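Local coordinates for PPC domain-containing protein (Archaeoglobus fulgidus, PDB 2H6L) that is of unknown function but binds zinc through histidines of its PPC domain, in an assembly of three copies, at residues A[44-49]-A[106-111]; A[48-53]-A[61-66]; A[89-94]-A[102-107]. All coordinates share one frame; numbering follows the deposited sequence.

Contact 1: residues A[44-49]-A[106-111]; sequences GAVRSA and FSAEVF
Arg47 and Glu109 meet through a salt bridge, NH1 of Arg47 lying 2.8 Å from OE2 of Glu109. As a hydrogen bond it is weak, with only 121° at the hydrogen, and the guanidinium and carboxylate planes stand 78° apart, so the two groups do not pair flat. The arginine chain bends at chi3 (65°), bringing CD of Arg47 as well as NH1 to OE2 of Glu109, at 3.2 Å for CD. An alanine here removes the guanidinium and is likely to leave the Glu109 carboxylate without its charged mate. Behind the charges, Arg47 N donates to Glu109 O at 2.9 Å, and Phe111 N to Ala45 O at 3.1 Å. The first bond belongs to the antiparallel pairing of strands 45-55 and 99-110 within the curled sheet of the PPC domain, where the first strand is broken by a corner at Arg47; the second continues it to the corner at Phe111. On the side away from the salt bridge, CB of Ala49 and CG1 of Val46 each approach CB of Ala108 to 4.0 Å. Leu22 of helix 22-33 touches Ala108 and Val110, while Gln56 of the second subunit packs on Ala45, Arg47 and Phe111.

Contact 2: residues A[48-53]-A[61-66]; sequences SAVIGY and YVKKEL. With ACY (acetic acid), chain E.
Ala49 and Leu66 form the first of three hydrogen-bonded pairs in this antiparallel beta hairpin of strands 45-55 and 60-66, followed by Ile51 with Lys64 and Tyr53 with Val62. Each pair exchanges two backbone bonds. The one from Lys64 N to Ile51 O measures 2.7 Å and is nearly straight (164°), although the donor sits above the carbonyl plane. Between these pairs the backbones close in: Gly52 CA comes to 3.7 Å from Lys63 CA and to 3.0 Å from Val62 O, and a side chain on Gly52 would run into that oxygen. Among apolar contacts, Val62 covers one face of the Tyr53 ring in a CH-pi contact, CB standing 3.8 Å from the centroid and 15° off the normal. With Tyr53 CG between its backbone N and carbonyl carbon (chi1 65°), the ring turns alongside Val62, whose CG1 reaches CZ of Tyr53 at 3.6 Å. CD1 of Ile51 and CD1 of Leu66 touch on the same face, which Leu94 and Val92 of strand 85-96 help cover. Polar contact with the bound acetic acid, probably from the crystallisation liquor, is through Tyr61: OH gives a weak hydrogen bond to O of the acetic acid at 3.2 Å, in the plane of the ring.

Contact 3: residues A[89-94]-A[102-107]; sequences HIHVLL and GGHLFS. With ZN (zinc ion), chain D.
Gly102 approaches Leu93 closely, and its CA lies 3.2 Å from Val92 O; a side chain here would press on CD2 of Leu93. Gly103 follows, exchanging two backbone bonds with Val92; a CB on it would jam against the preceding carbonyl O. His104 then turns its ring to the zinc ion, with ND1 at 2.1 Å. From the facing strand His89 and His91 each bind through NE2 at 2.2 Å, and one atom from outside the segments completes the site. This three-histidine zinc site is built on the antiparallel hairpin of strands 85-96 and 99-110. The His89 and His104 rings meet rim to rim with planes at 37°, those of His91 and His104 at 71°. With CG anti to the backbone N (chi1 -178°) the His104 ring extends toward the zinc, and its turn about chi2 presents ND1. Second-shell bonds fix the other two rings: ND1 of His89 pairs with Glu114 and ND1 of His91 with Ile72 O, both of the third subunit. Next, Leu105 N donates to Ile90 O at 2.8 Å, and a water bridges Leu105 O and Ile90 N. CD2 of Leu105 touches both CG2 of Ile90 (4.0 Å) and CG1 of Val92 (3.9 Å) on one side.

All three contacts lie in one curled antiparallel sheet; contacts 1 and 2 share strand 45-55, contacts 1 and 3 strand 99-110. Centres lie about 12 Å apart for contacts 1 and 2 and about 8 Å apart for contacts 2 and 3. Contacts 2 and 3 are joined by probable backbone bonds from His104 N to Gly52 O (2.8 Å) and from Val50 N to Ser107 O (2.7 Å); Phe106 and Ser107 both face Val50, a classic beta bulge. At the zinc site of contact 3, Tyr61 of contact 2 brings its OH to 3.3 Å from His104 ND1. Away from the metal, CB of Ala49 packs on CD2 of Leu94 of contact 3 at 3.8 Å.

Contact 1: residues A[44-49]-A[106-111]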
# COMPACT_ATOMS: atom_id res chain seq x y z
N GLY A 44 -2.35 -7.71 8.49
CA GLY A 44 -2.52 -8.77 9.47
C GLY A 44 -1.61 -8.55 10.65
O GLY A 44 -1.42 -7.41 11.07
N ALA A 45 -1.05 -9.62 11.19
CA ALA A 45 -0.16 -9.50 12.33
C ALA A 45 0.88 -10.61 12.31
O ALA A 45 0.65 -11.68 11.74
CB ALA A 45 -0.96 -9.56 13.63
N VAL A 46 2.02 -10.35 12.94
CA VAL A 46 3.12 -11.30 13.00
C VAL A 46 3.55 -11.51 14.45
O VAL A 46 3.33 -10.64 15.30
CB VAL A 46 4.34 -10.80 12.20
CG1 VAL A 46 3.96 -10.58 10.74
CG2 VAL A 46 4.87 -9.52 12.80
N ARG A 47 4.18 -12.65 14.72
CA ARG A 47 4.66 -12.97 16.06
C ARG A 47 6.08 -12.45 16.28
O ARG A 47 6.53 -12.29 17.41
CB ARG A 47 4.62 -14.49 16.27
CG ARG A 47 3.27 -15.12 15.92
CD ARG A 47 3.25 -16.59 16.34
NE ARG A 47 3.34 -16.73 17.80
CZ ARG A 47 3.84 -17.79 18.42
NH1 ARG A 47 4.30 -18.82 17.71
NH2 ARG A 47 3.88 -17.83 19.74
N SER A 48 6.78 -12.20 15.18
CA SER A 48 8.14 -11.68 15.26
C SER A 48 8.60 -11.34 13.85
O SER A 48 7.91 -11.64 12.88
CB SER A 48 9.09 -12.72 15.85
OG SER A 48 9.20 -13.84 14.99
N ALA A 49 9.77 -10.74 13.73
CA ALA A 49 10.24 -10.39 12.41
C ALA A 49 11.68 -9.92 12.38
O ALA A 49 12.28 -9.65 13.42
CB ALA A 49 9.34 -9.29 11.83
N PHE A 106 12.97 -9.10 5.84
CA PHE A 106 13.80 -10.28 5.62
C PHE A 106 13.03 -11.53 6.00
O PHE A 106 13.03 -12.51 5.25
CB PHE A 106 15.08 -10.19 6.45
CG PHE A 106 16.06 -9.18 5.94
CD1 PHE A 106 16.79 -9.42 4.78
CD2 PHE A 106 16.25 -7.97 6.60
CE1 PHE A 106 17.69 -8.48 4.29
CE2 PHE A 106 17.15 -7.02 6.11
CZ PHE A 106 17.87 -7.28 4.96
N SER A 107 12.37 -11.49 7.15
CA SER A 107 11.56 -12.62 7.61
C SER A 107 10.52 -12.16 8.62
O SER A 107 10.69 -11.13 9.29
CB SER A 107 12.44 -13.69 8.26
OG SER A 107 12.94 -13.24 9.52
N ALA A 108 9.46 -12.94 8.74
CA ALA A 108 8.39 -12.66 9.68
C ALA A 108 7.61 -13.94 9.94
O ALA A 108 7.23 -14.65 9.01
CB ALA A 108 7.47 -11.59 9.13
N GLU A 109 7.39 -14.23 11.21
CA GLU A 109 6.62 -15.39 11.59
C GLU A 109 5.18 -14.91 11.55
O GLU A 109 4.84 -13.92 12.18
CB GLU A 109 6.98 -15.84 13.00
CG GLU A 109 6.39 -17.18 13.39
CD GLU A 109 6.82 -17.60 14.78
OE1 GLU A 109 8.02 -17.48 15.09
OE2 GLU A 109 5.95 -18.06 15.55
N VAL A 110 4.35 -15.62 10.81
CA VAL A 110 2.95 -15.24 10.68
C VAL A 110 2.04 -15.59 11.86
O VAL A 110 2.13 -16.68 12.44
CB VAL A 110 2.33 -15.88 9.43
CG1 VAL A 110 0.83 -15.62 9.41
CG2 VAL A 110 2.98 -15.32 8.19
N PHE A 111 1.15 -14.66 12.21
CA PHE A 111 0.15 -14.88 13.25
C PHE A 111 -1.12 -15.08 12.43
O PHE A 111 -1.78 -16.12 12.51
CB PHE A 111 -0.01 -13.68 14.17
CG PHE A 111 -1.07 -13.88 15.22
CD1 PHE A 111 -0.87 -14.75 16.29
CD2 PHE A 111 -2.31 -13.25 15.11
CE1 PHE A 111 -1.87 -15.00 17.22
CE2 PHE A 111 -3.32 -13.49 16.04
CZ PHE A 111 -3.10 -14.37 17.09

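Contact 2: residues A[48-53]-A[61-66]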
# COMPACT_ATOMS: atom_id res chain seq x y z
N SER A 48 6.78 -12.20 15.18
CA SER A 48 8.14 -11.68 15.26
C SER A 48 8.60 -11.34 13.85
O SER A 48 7.91 -11.64 12.88
CB SER A 48 9.09 -12.72 15.85
OG SER A 48 9.20 -13.84 14.99
N ALA A 49 9.77 -10.74 13.73
CA ALA A 49 10.24 -10.39 12.41
C ALA A 49 11.68 -9.92 12.38
O ALA A 49 12.28 -9.65 13.42
CB ALA A 49 9.34 -9.29 11.83
N VAL A 50 12.21 -9.83 11.17
CA VAL A 50 13.55 -9.33 10.95
C VAL A 50 13.44 -8.35 9.79
O VAL A 50 13.06 -8.72 8.69
CB VAL A 50 14.55 -10.45 10.58
CG1 VAL A 50 15.92 -9.83 10.27
CG2 VAL A 50 14.68 -11.45 11.73
N ILE A 51 13.75 -7.09 10.07
CA ILE A 51 13.69 -6.05 9.06
C ILE A 51 15.07 -5.40 8.98
O ILE A 51 16.01 -5.85 9.63
CB ILE A 51 12.66 -4.96 9.44
CG1 ILE A 51 13.09 -4.27 10.74
CG2 ILE A 51 11.27 -5.58 9.60
CD1 ILE A 51 12.26 -3.05 11.09
N GLY A 52 15.19 -4.35 8.19
CA GLY A 52 16.48 -3.70 8.09
C GLY A 52 16.48 -2.51 7.17
O GLY A 52 15.53 -2.31 6.41
N TYR A 53 17.52 -1.71 7.25
CA TYR A 53 17.62 -0.55 6.39
C TYR A 53 18.94 -0.64 5.64
O TYR A 53 19.90 -1.25 6.12
CB TYR A 53 17.49 0.74 7.20
CG TYR A 53 18.59 0.99 8.19
CD1 TYR A 53 19.80 1.57 7.79
CD2 TYR A 53 18.41 0.70 9.54
CE1 TYR A 53 20.79 1.86 8.71
CE2 TYR A 53 19.41 0.99 10.47
CZ TYR A 53 20.60 1.57 10.05
OH TYR A 53 21.57 1.90 10.97
N TYR A 61 23.14 -3.89 4.04
CA TYR A 61 21.97 -3.83 4.89
C TYR A 61 22.34 -3.86 6.37
O TYR A 61 23.41 -4.36 6.75
CB TYR A 61 21.03 -5.00 4.57
CG TYR A 61 20.17 -4.77 3.34
CD1 TYR A 61 19.10 -3.87 3.37
CD2 TYR A 61 20.41 -5.45 2.15
CE1 TYR A 61 18.29 -3.66 2.25
CE2 TYR A 61 19.61 -5.25 1.03
CZ TYR A 61 18.55 -4.35 1.08
OH TYR A 61 17.74 -4.15 -0.01
N VAL A 62 21.46 -3.28 7.18
CA VAL A 62 21.63 -3.22 8.63
C VAL A 62 20.29 -3.72 9.15
O VAL A 62 19.29 -3.01 9.05
CB VAL A 62 21.87 -1.78 9.10
CG1 VAL A 62 21.99 -1.75 10.61
CG2 VAL A 62 23.13 -1.22 8.46
N LYS A 63 20.26 -4.92 9.70
CA LYS A 63 19.02 -5.49 10.18
C LYS A 63 18.67 -5.27 11.64
O LYS A 63 19.54 -4.99 12.48
CB LYS A 63 18.97 -6.99 9.86
CG LYS A 63 20.13 -7.80 10.39
CD LYS A 63 20.00 -9.28 10.03
CE LYS A 63 19.96 -9.49 8.53
NZ LYS A 63 19.74 -10.92 8.16
N LYS A 64 17.38 -5.37 11.93
CA LYS A 64 16.86 -5.20 13.27
C LYS A 64 15.95 -6.39 13.57
O LYS A 64 15.12 -6.77 12.75
CB LYS A 64 16.06 -3.89 13.38
CG LYS A 64 15.53 -3.63 14.78
CD LYS A 64 14.78 -2.31 14.87
CE LYS A 64 14.37 -2.04 16.30
NZ LYS A 64 15.54 -2.18 17.21
N GLU A 65 16.14 -6.97 14.75
CA GLU A 65 15.33 -8.11 15.16
C GLU A 65 14.23 -7.62 16.06
O GLU A 65 14.45 -6.75 16.89
CB GLU A 65 16.18 -9.13 15.91
CG GLU A 65 17.06 -9.99 15.01
CD GLU A 65 17.98 -10.90 15.80
OE1 GLU A 65 19.05 -10.43 16.23
OE2 GLU A 65 17.61 -12.08 16.01
N LEU A 66 13.05 -8.18 15.88
CA LEU A 66 11.89 -7.82 16.68
C LEU A 66 11.24 -9.12 17.13
O LEU A 66 10.62 -9.82 16.34
CB LEU A 66 10.89 -7.02 15.84
CG LEU A 66 11.34 -5.64 15.38
CD1 LEU A 66 10.43 -5.16 14.27
CD2 LEU A 66 11.33 -4.66 16.56
C ACY E . 16.30 -1.16 -0.23
O ACY E . 15.87 -1.70 0.76
OXT ACY E . 17.54 -0.62 -0.23
CH3 ACY E . 15.46 -1.08 -1.47

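Contact 3: residues A[89-94]-A[102-107]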
# COMPACT_ATOMS: atom_id res chain seq x y z
N HIS A 89 10.52 -8.83 -3.04
CA HIS A 89 11.16 -7.65 -2.50
C HIS A 89 10.03 -6.96 -1.76
O HIS A 89 9.13 -6.40 -2.38
CB HIS A 89 11.66 -6.71 -3.60
CG HIS A 89 12.36 -5.50 -3.07
ND1 HIS A 89 12.79 -4.47 -3.88
CD2 HIS A 89 12.71 -5.16 -1.80
CE1 HIS A 89 13.37 -3.55 -3.14
NE2 HIS A 89 13.34 -3.94 -1.87
N ILE A 90 10.07 -7.00 -0.44
CA ILE A 90 8.99 -6.43 0.36
C ILE A 90 9.42 -5.45 1.43
O ILE A 90 10.41 -5.66 2.13
CB ILE A 90 8.19 -7.54 1.06
CG1 ILE A 90 7.71 -8.56 0.04
CG2 ILE A 90 7.02 -6.94 1.85
CD1 ILE A 90 7.24 -9.87 0.65
N HIS A 91 8.66 -4.36 1.56
CA HIS A 91 8.93 -3.37 2.59
C HIS A 91 7.72 -3.37 3.51
O HIS A 91 6.59 -3.57 3.06
CB HIS A 91 9.15 -1.99 1.97
CG HIS A 91 10.54 -1.77 1.46
ND1 HIS A 91 11.10 -0.52 1.30
CD2 HIS A 91 11.50 -2.66 1.09
CE1 HIS A 91 12.33 -0.64 0.85
NE2 HIS A 91 12.60 -1.93 0.72
N VAL A 92 7.95 -3.18 4.80
CA VAL A 92 6.85 -3.18 5.75
C VAL A 92 6.94 -2.15 6.84
O VAL A 92 7.97 -1.52 7.06
CB VAL A 92 6.73 -4.54 6.49
CG1 VAL A 92 6.40 -5.65 5.51
CG2 VAL A 92 8.03 -4.83 7.25
N LEU A 93 5.80 -1.99 7.51
CA LEU A 93 5.64 -1.12 8.65
C LEU A 93 4.93 -2.03 9.64
O LEU A 93 3.84 -2.55 9.37
CB LEU A 93 4.79 0.09 8.29
CG LEU A 93 5.61 1.24 7.71
CD1 LEU A 93 4.93 1.82 6.48
CD2 LEU A 93 5.80 2.29 8.79
N LEU A 94 5.59 -2.28 10.77
CA LEU A 94 5.07 -3.14 11.82
C LEU A 94 5.01 -2.36 13.11
O LEU A 94 5.80 -1.44 13.32
CB LEU A 94 6.00 -4.34 12.03
CG LEU A 94 6.04 -5.54 11.08
CD1 LEU A 94 5.58 -5.17 9.69
CD2 LEU A 94 7.46 -6.10 11.06
N GLY A 102 9.91 0.11 10.68
CA GLY A 102 9.73 -0.06 9.25
C GLY A 102 11.02 -0.35 8.52
O GLY A 102 12.10 -0.02 9.00
N GLY A 103 10.91 -0.99 7.35
CA GLY A 103 12.09 -1.28 6.57
C GLY A 103 11.95 -2.40 5.56
O GLY A 103 10.84 -2.82 5.22
N HIS A 104 13.10 -2.85 5.08
CA HIS A 104 13.18 -3.94 4.12
C HIS A 104 12.84 -5.19 4.96
O HIS A 104 13.37 -5.36 6.05
CB HIS A 104 14.61 -4.03 3.58
CG HIS A 104 14.81 -5.09 2.54
ND1 HIS A 104 14.77 -4.82 1.19
CD2 HIS A 104 15.03 -6.42 2.66
CE1 HIS A 104 14.95 -5.95 0.52
NE2 HIS A 104 15.11 -6.93 1.39
N LEU A 105 11.96 -6.04 4.44
CA LEU A 105 11.56 -7.24 5.17
C LEU A 105 12.43 -8.44 4.82
O LEU A 105 12.61 -8.76 3.64
CB LEU A 105 10.10 -7.56 4.87
CG LEU A 105 9.54 -8.84 5.50
CD1 LEU A 105 9.51 -8.68 7.02
CD2 LEU A 105 8.14 -9.11 4.96
N PHE A 106 12.97 -9.10 5.84
CA PHE A 106 13.80 -10.28 5.62
C PHE A 106 13.03 -11.53 6.00
O PHE A 106 13.03 -12.51 5.25
CB PHE A 106 15.08 -10.19 6.45
CG PHE A 106 16.06 -9.18 5.94
CD1 PHE A 106 16.79 -9.42 4.78
CD2 PHE A 106 16.25 -7.97 6.60
CE1 PHE A 106 17.69 -8.48 4.29
CE2 PHE A 106 17.15 -7.02 6.11
CZ PHE A 106 17.87 -7.28 4.96
N SER A 107 12.37 -11.49 7.15
CA SER A 107 11.56 -12.62 7.61
C SER A 107 10.52 -12.16 8.62
O SER A 107 10.69 -11.13 9.29
CB SER A 107 12.44 -13.69 8.26
OG SER A 107 12.94 -13.24 9.52
ZN ZN D . 14.27 -3.14 -0.05
O HOH W 1 12.38 -7.87 0.78